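Local structure of porin (Pseudomonas aeruginosa, 3T24) at residues Lys178-Val183 with Ser280-Phe285; Ala258-Phe263 with Tyr294-Ile299. The protein forms a beta-barrel channel of the OprD porin family that probably lets small carboxylate-bearing substrates cross the bacterial outer membrane. One frame throughout, in Å; residues are numbered along the deposited sequence.

Contact 1. Residues Lys178-Val183 with Ser280-Phe285; sequences KRQIVV and SGDTGF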
loop_
_atom_site.group_PDB
_atom_site.type_symbol
_atom_site.label_atom_id
_atom_site.label_comp_id
_atom_site.label_asym_id
_atom_site.label_seq_id
_atom_site.Cartn_x
_atom_site.Cartn_y
_atom_site.Cartn_z
ATOM N N LYS A 178 2.985 14.096 14.045
ATOM C CA LYS A 178 3.310 15.496 13.821
ATOM C C LYS A 178 3.018 15.901 12.370
ATOM O O LYS A 178 3.704 16.759 11.817
ATOM C CB LYS A 178 4.775 15.747 14.189
ATOM C CG LYS A 178 5.085 15.464 15.650
ATOM C CD LYS A 178 4.291 16.403 16.552
ATOM C CE LYS A 178 4.681 16.197 18.002
ATOM N NZ LYS A 178 4.003 17.158 18.876
ATOM N N ARG A 179 2.024 15.251 11.760
ATOM C CA ARG A 179 1.589 15.567 10.395
ATOM C C ARG A 179 0.994 16.953 10.394
ATOM O O ARG A 179 1.039 17.680 9.396
ATOM C CB ARG A 179 0.535 14.556 9.886
ATOM C CG ARG A 179 1.062 13.146 9.680
ATOM C CD ARG A 179 -0.019 12.166 9.191
ATOM N NE ARG A 179 0.546 10.829 8.939
ATOM C CZ ARG A 179 0.521 9.865 9.845
ATOM N NH1 ARG A 179 -0.044 10.097 11.016
ATOM N NH2 ARG A 179 1.036 8.683 9.593
ATOM N N GLN A 180 0.399 17.300 11.525
ATOM C CA GLN A 180 -0.074 18.641 11.699
ATOM C C GLN A 180 -1.246 18.939 10.719
ATOM O O GLN A 180 -1.544 20.084 10.338
ATOM C CB GLN A 180 1.152 19.493 11.522
ATOM C CG GLN A 180 1.010 20.624 10.666
ATOM C CD GLN A 180 0.475 21.758 11.420
ATOM O OE1 GLN A 180 -0.024 21.599 12.535
ATOM N NE2 GLN A 180 0.544 22.917 10.823
ATOM N N ILE A 181 -1.925 17.864 10.328
ATOM C CA ILE A 181 -3.144 17.975 9.543
ATOM C C ILE A 181 -4.346 18.263 10.436
ATOM O O ILE A 181 -4.629 17.558 11.397
ATOM C CB ILE A 181 -3.400 16.718 8.733
ATOM C CG1 ILE A 181 -2.360 16.622 7.614
ATOM C CG2 ILE A 181 -4.810 16.734 8.199
ATOM C CD1 ILE A 181 -2.253 15.273 7.019
ATOM N N VAL A 182 -5.038 19.336 10.123
ATOM C CA VAL A 182 -6.115 19.792 10.970
ATOM C C VAL A 182 -7.372 19.928 10.136
ATOM O O VAL A 182 -7.377 20.525 9.064
ATOM C CB VAL A 182 -5.770 21.163 11.673
ATOM C CG1 VAL A 182 -6.990 21.730 12.344
ATOM C CG2 VAL A 182 -4.655 20.964 12.700
ATOM N N VAL A 183 -8.455 19.410 10.675
ATOM C CA VAL A 183 -9.666 19.234 9.912
ATOM C C VAL A 183 -10.841 19.731 10.738
ATOM O O VAL A 183 -10.828 19.623 11.972
ATOM C CB VAL A 183 -9.771 17.711 9.555
ATOM C CG1 VAL A 183 -11.104 17.111 9.925
ATOM C CG2 VAL A 183 -9.386 17.463 8.102
ATOM N N SER A 280 7.494 19.303 2.741
ATOM C CA SER A 280 7.491 20.720 3.032
ATOM C C SER A 280 6.082 21.260 2.908
ATOM O O SER A 280 5.198 20.569 2.394
ATOM C CB SER A 280 8.463 21.489 2.132
ATOM O OG SER A 280 8.356 21.103 0.784
ATOM N N GLY A 281 5.887 22.484 3.401
ATOM C CA GLY A 281 4.584 23.117 3.470
ATOM C C GLY A 281 4.106 23.021 4.895
ATOM O O GLY A 281 4.820 22.512 5.745
ATOM N N ASP A 282 2.880 23.451 5.156
ATOM C CA ASP A 282 2.382 23.533 6.522
ATOM C C ASP A 282 1.948 22.197 7.155
ATOM O O ASP A 282 1.728 22.148 8.366
ATOM C CB ASP A 282 1.241 24.557 6.592
ATOM C CG ASP A 282 0.824 24.880 8.018
ATOM O OD1 ASP A 282 -0.403 25.013 8.259
ATOM O OD2 ASP A 282 1.716 25.021 8.890
ATOM N N THR A 283 1.839 21.127 6.362
ATOM C CA THR A 283 1.471 19.803 6.903
ATOM C C THR A 283 2.297 18.710 6.245
ATOM O O THR A 283 2.951 18.954 5.240
ATOM C CB THR A 283 0.006 19.443 6.602
ATOM O OG1 THR A 283 -0.103 19.072 5.218
ATOM C CG2 THR A 283 -0.921 20.619 6.896
ATOM N N GLY A 284 2.257 17.506 6.805
ATOM C CA GLY A 284 2.811 16.342 6.128
ATOM C C GLY A 284 1.961 15.832 4.939
ATOM O O GLY A 284 0.982 16.466 4.512
ATOM N N PHE A 285 2.353 14.688 4.389
ATOM C CA PHE A 285 1.663 14.074 3.238
ATOM C C PHE A 285 0.178 13.745 3.464
ATOM O O PHE A 285 -0.215 13.304 4.547
ATOM C CB PHE A 285 2.404 12.810 2.843
ATOM C CG PHE A 285 1.957 12.220 1.538
ATOM C CD1 PHE A 285 2.099 12.930 0.359
ATOM C CD2 PHE A 285 1.409 10.939 1.490
ATOM C CE1 PHE A 285 1.686 12.382 -0.858
ATOM C CE2 PHE A 285 1.016 10.386 0.293
ATOM C CZ PHE A 285 1.155 11.097 -0.889
#
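Arg179 O receives the N-H of Gly284 at 2.9 Å from Gly284 N, in a nearly straight bond of 165°. This is the single backbone hydrogen bond between 178-183 and 280-285, and it falls where the two CA traces come nearest, 4.5 Å between Arg179 CA and Gly284 CA, where the glycine brings no side chain between the two segments.

Thr283 packs beside this bond. Its CG2 methyl lies 3.5 Å from Gln180 O, while its CB meets Ile181 CG1 at 3.8 Å, the two side chains crossing at about a right angle. With Ile181 CG1 anti to the carbonyl carbon (chi1 -70°), the chain reaches on past Thr283 and leaves CD1 3.8 Å from Phe285 O. Thr283 OG1 turns to its own segment, donating to Gly284 O at 2.9 Å, in the carbonyl plane on a lone pair; it is also hydrogen-bonded to Asp255 N, which leaves the hydroxyl little rotational freedom.

The side chains of Gln180 and Asp282 also cross nearly perpendicularly, amide and carboxylate planes 83° apart. The bond from Gln180 NE2 to Asp282 OD2, 3.1 Å, is weak. A second one from the same amide to Asp282 O is doubtful, because that oxygen is modelled too close to Gln180 CG.

The contact joins two long loops at a rim of the barrel, one between strands 150-161 and 192-200, the other between 270-280 and 310-319. The start of strand 255-267 and the residues leading into it also bind the two loops: Asn253 bonds Gln180 O and Val182 N, and Asn256 bonds Thr283 O. Arg179 forms a salt bridge with Asp303, further along the second loop, and Phe285 packs against strands 218-230 and 255-267.

Contact 2. Residues Ala258-Phe263 with Tyr294-Ile299; sequences ALNAMF and YLVNFI
Asn260 and Val296 meet through both polar and apolar atoms. The polar link is one hydrogen bond, from Val296 N to Asn260 OD1 at 3.1 Å and 156°, with the donor tilted 23° from the amide carbonyl plane. Asn260 CG sits between its backbone N and carbonyl carbon; this chi1 of 63° carries the amide toward the loop, where OD1 meets the Val296 N-H, while ND2 makes only a weak bond back to Ala258 O. The N-H that OD1 accepts belongs to a type I turn from Leu295 to Phe298, closed by Phe298 N to Leu295 O.

Apolar packing centres on Val296, which packs between Asn260 and Met262. Its CG2 lies 3.6 Å from Asn260 CB and also touches Ala261 O, and its CG1 is 3.8 Å from Met262 CB. Bent at chi2 and chi3, Met262 slides past the valine in the opposite direction and brings CE to 3.5 Å from Val296 O. Leu295 crosses Asn260 at about a right angle, its CD2 3.9 Å from Asn260 ND2, and touches Ala258 CB more loosely.

The side chains of Ala258, Asn260 and Met262 thus point to the loop. Gln277 and Gln313 of nearby strands bond Asn297 N and Val296 O, respectively. With wall side chains pairing the turn's main-chain polar groups and a valine filling the interface, the chemistry is consistent with a loop held against the inner wall by both hydrogen bonds and apolar packing.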
loop_
_atom_site.group_PDB
_atom_site.type_symbol
_atom_site.label_atom_id
_atom_site.label_comp_id
_atom_site.label_asym_id
_atom_site.label_seq_id
_atom_site.Cartn_x
_atom_site.Cartn_y
_atom_site.Cartn_z
ATOM N N ALA A 258 5.634 16.753 -1.507
ATOM C CA ALA A 258 6.353 15.564 -1.107
ATOM C C ALA A 258 7.277 15.138 -2.222
ATOM O O ALA A 258 6.834 14.548 -3.203
ATOM C CB ALA A 258 5.377 14.446 -0.785
ATOM N N LEU A 259 8.561 15.437 -2.076
ATOM C CA LEU A 259 9.544 14.936 -3.019
ATOM C C LEU A 259 10.104 13.652 -2.438
ATOM O O LEU A 259 10.548 13.616 -1.290
ATOM C CB LEU A 259 10.652 15.955 -3.256
ATOM C CG LEU A 259 11.795 15.568 -4.205
ATOM C CD1 LEU A 259 11.302 15.135 -5.596
ATOM C CD2 LEU A 259 12.855 16.694 -4.315
ATOM N N ASN A 260 10.050 12.589 -3.223
ATOM C CA ASN A 260 10.561 11.310 -2.768
ATOM C C ASN A 260 11.011 10.456 -3.941
ATOM O O ASN A 260 10.310 10.324 -4.935
ATOM C CB ASN A 260 9.561 10.577 -1.842
ATOM C CG ASN A 260 8.255 10.225 -2.530
ATOM O OD1 ASN A 260 7.911 9.056 -2.646
ATOM N ND2 ASN A 260 7.503 11.237 -2.956
ATOM N N ALA A 261 12.209 9.904 -3.815
ATOM C CA ALA A 261 12.836 9.172 -4.890
ATOM C C ALA A 261 13.637 7.995 -4.337
ATOM O O ALA A 261 14.220 8.070 -3.257
ATOM C CB ALA A 261 13.731 10.094 -5.687
ATOM N N MET A 262 13.659 6.908 -5.092
ATOM C CA MET A 262 14.413 5.729 -4.709
ATOM C C MET A 262 15.239 5.273 -5.886
ATOM O O MET A 262 14.783 5.294 -7.037
ATOM C CB MET A 262 13.490 4.588 -4.272
ATOM C CG MET A 262 14.249 3.376 -3.735
ATOM S SD MET A 262 14.081 3.142 -1.952
ATOM C CE MET A 262 12.336 2.725 -1.842
ATOM N N PHE A 263 16.458 4.853 -5.588
ATOM C CA PHE A 263 17.354 4.352 -6.608
ATOM C C PHE A 263 17.763 2.965 -6.179
ATOM O O PHE A 263 18.250 2.779 -5.068
ATOM C CB PHE A 263 18.553 5.282 -6.734
ATOM C CG PHE A 263 18.177 6.674 -7.146
ATOM C CD1 PHE A 263 18.147 7.029 -8.483
ATOM C CD2 PHE A 263 17.813 7.611 -6.201
ATOM C CE1 PHE A 263 17.781 8.298 -8.867
ATOM C CE2 PHE A 263 17.447 8.882 -6.577
ATOM C CZ PHE A 263 17.429 9.227 -7.915
ATOM N N TYR A 294 1.697 6.381 -0.823
ATOM C CA TYR A 294 2.656 6.029 -1.826
ATOM C C TYR A 294 3.916 6.874 -1.651
ATOM O O TYR A 294 4.088 7.877 -2.327
ATOM C CB TYR A 294 2.015 6.254 -3.190
ATOM C CG TYR A 294 2.804 5.694 -4.335
ATOM C CD1 TYR A 294 3.160 4.340 -4.371
ATOM C CD2 TYR A 294 3.174 6.507 -5.407
ATOM C CE1 TYR A 294 3.891 3.820 -5.444
ATOM C CE2 TYR A 294 3.891 5.993 -6.484
ATOM C CZ TYR A 294 4.248 4.658 -6.499
ATOM O OH TYR A 294 4.972 4.174 -7.571
ATOM N N LEU A 295 4.793 6.452 -0.742
ATOM C CA LEU A 295 6.023 7.186 -0.415
ATOM C C LEU A 295 7.196 6.213 -0.281
ATOM O O LEU A 295 7.075 5.177 0.361
ATOM C CB LEU A 295 5.852 7.955 0.916
ATOM C CG LEU A 295 4.776 9.055 0.961
ATOM C CD1 LEU A 295 4.493 9.535 2.393
ATOM C CD2 LEU A 295 5.142 10.238 0.041
ATOM N N VAL A 296 8.344 6.550 -0.849
ATOM C CA VAL A 296 9.468 5.618 -0.841
ATOM C C VAL A 296 9.984 5.262 0.553
ATOM O O VAL A 296 10.563 4.203 0.737
ATOM C CB VAL A 296 10.669 6.114 -1.702
ATOM C CG1 VAL A 296 10.280 6.198 -3.160
ATOM C CG2 VAL A 296 11.228 7.469 -1.171
ATOM N N ASN A 297 9.806 6.141 1.531
ATOM C CA ASN A 297 10.289 5.833 2.882
ATOM C C ASN A 297 9.207 5.419 3.858
ATOM O O ASN A 297 9.435 5.339 5.063
ATOM C CB ASN A 297 11.107 6.977 3.451
ATOM C CG ASN A 297 12.399 7.166 2.715
ATOM O OD1 ASN A 297 12.844 6.268 1.976
ATOM N ND2 ASN A 297 13.027 8.338 2.904
ATOM N N PHE A 298 8.030 5.146 3.318
ATOM C CA PHE A 298 6.986 4.515 4.080
ATOM C C PHE A 298 7.405 3.070 4.261
ATOM O O PHE A 298 7.576 2.350 3.282
ATOM C CB PHE A 298 5.670 4.598 3.304
ATOM C CG PHE A 298 4.624 3.639 3.784
ATOM C CD1 PHE A 298 4.036 3.805 5.024
ATOM C CD2 PHE A 298 4.233 2.562 2.991
ATOM C CE1 PHE A 298 3.057 2.920 5.477
ATOM C CE2 PHE A 298 3.251 1.681 3.424
ATOM C CZ PHE A 298 2.661 1.864 4.691
ATOM N N ILE A 299 7.563 2.643 5.512
ATOM C CA ILE A 299 8.013 1.280 5.811
ATOM C C ILE A 299 7.152 0.626 6.893
ATOM O O ILE A 299 5.961 0.918 6.989
ATOM C CB ILE A 299 9.525 1.228 6.166
ATOM C CG1 ILE A 299 9.860 2.142 7.364
ATOM C CG2 ILE A 299 10.335 1.614 4.939
ATOM C CD1 ILE A 299 11.323 2.028 7.857
#

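How the contacts relate
One loop, between strands 270-280 and 310-319, supplies a segment to each contact: 280-285 meets another loop in contact 1, and 294-299 lies on the barrel wall in contact 2. Their centres are about 17 Å apart, yet Phe285 bridges them directly. Its CD2 is 3.5 Å from Leu295 CD1, and Phe285 CD1 is 3.8 Å from Ala258 CB, so the ring packs against both halves of contact 2. The descent from rim to interior is consistent with a loop that folds into the barrel and helps narrow the channel. The detergent C8E is not part of either contact; the side chain of Tyr294 is about 12 Å from a bound C8E.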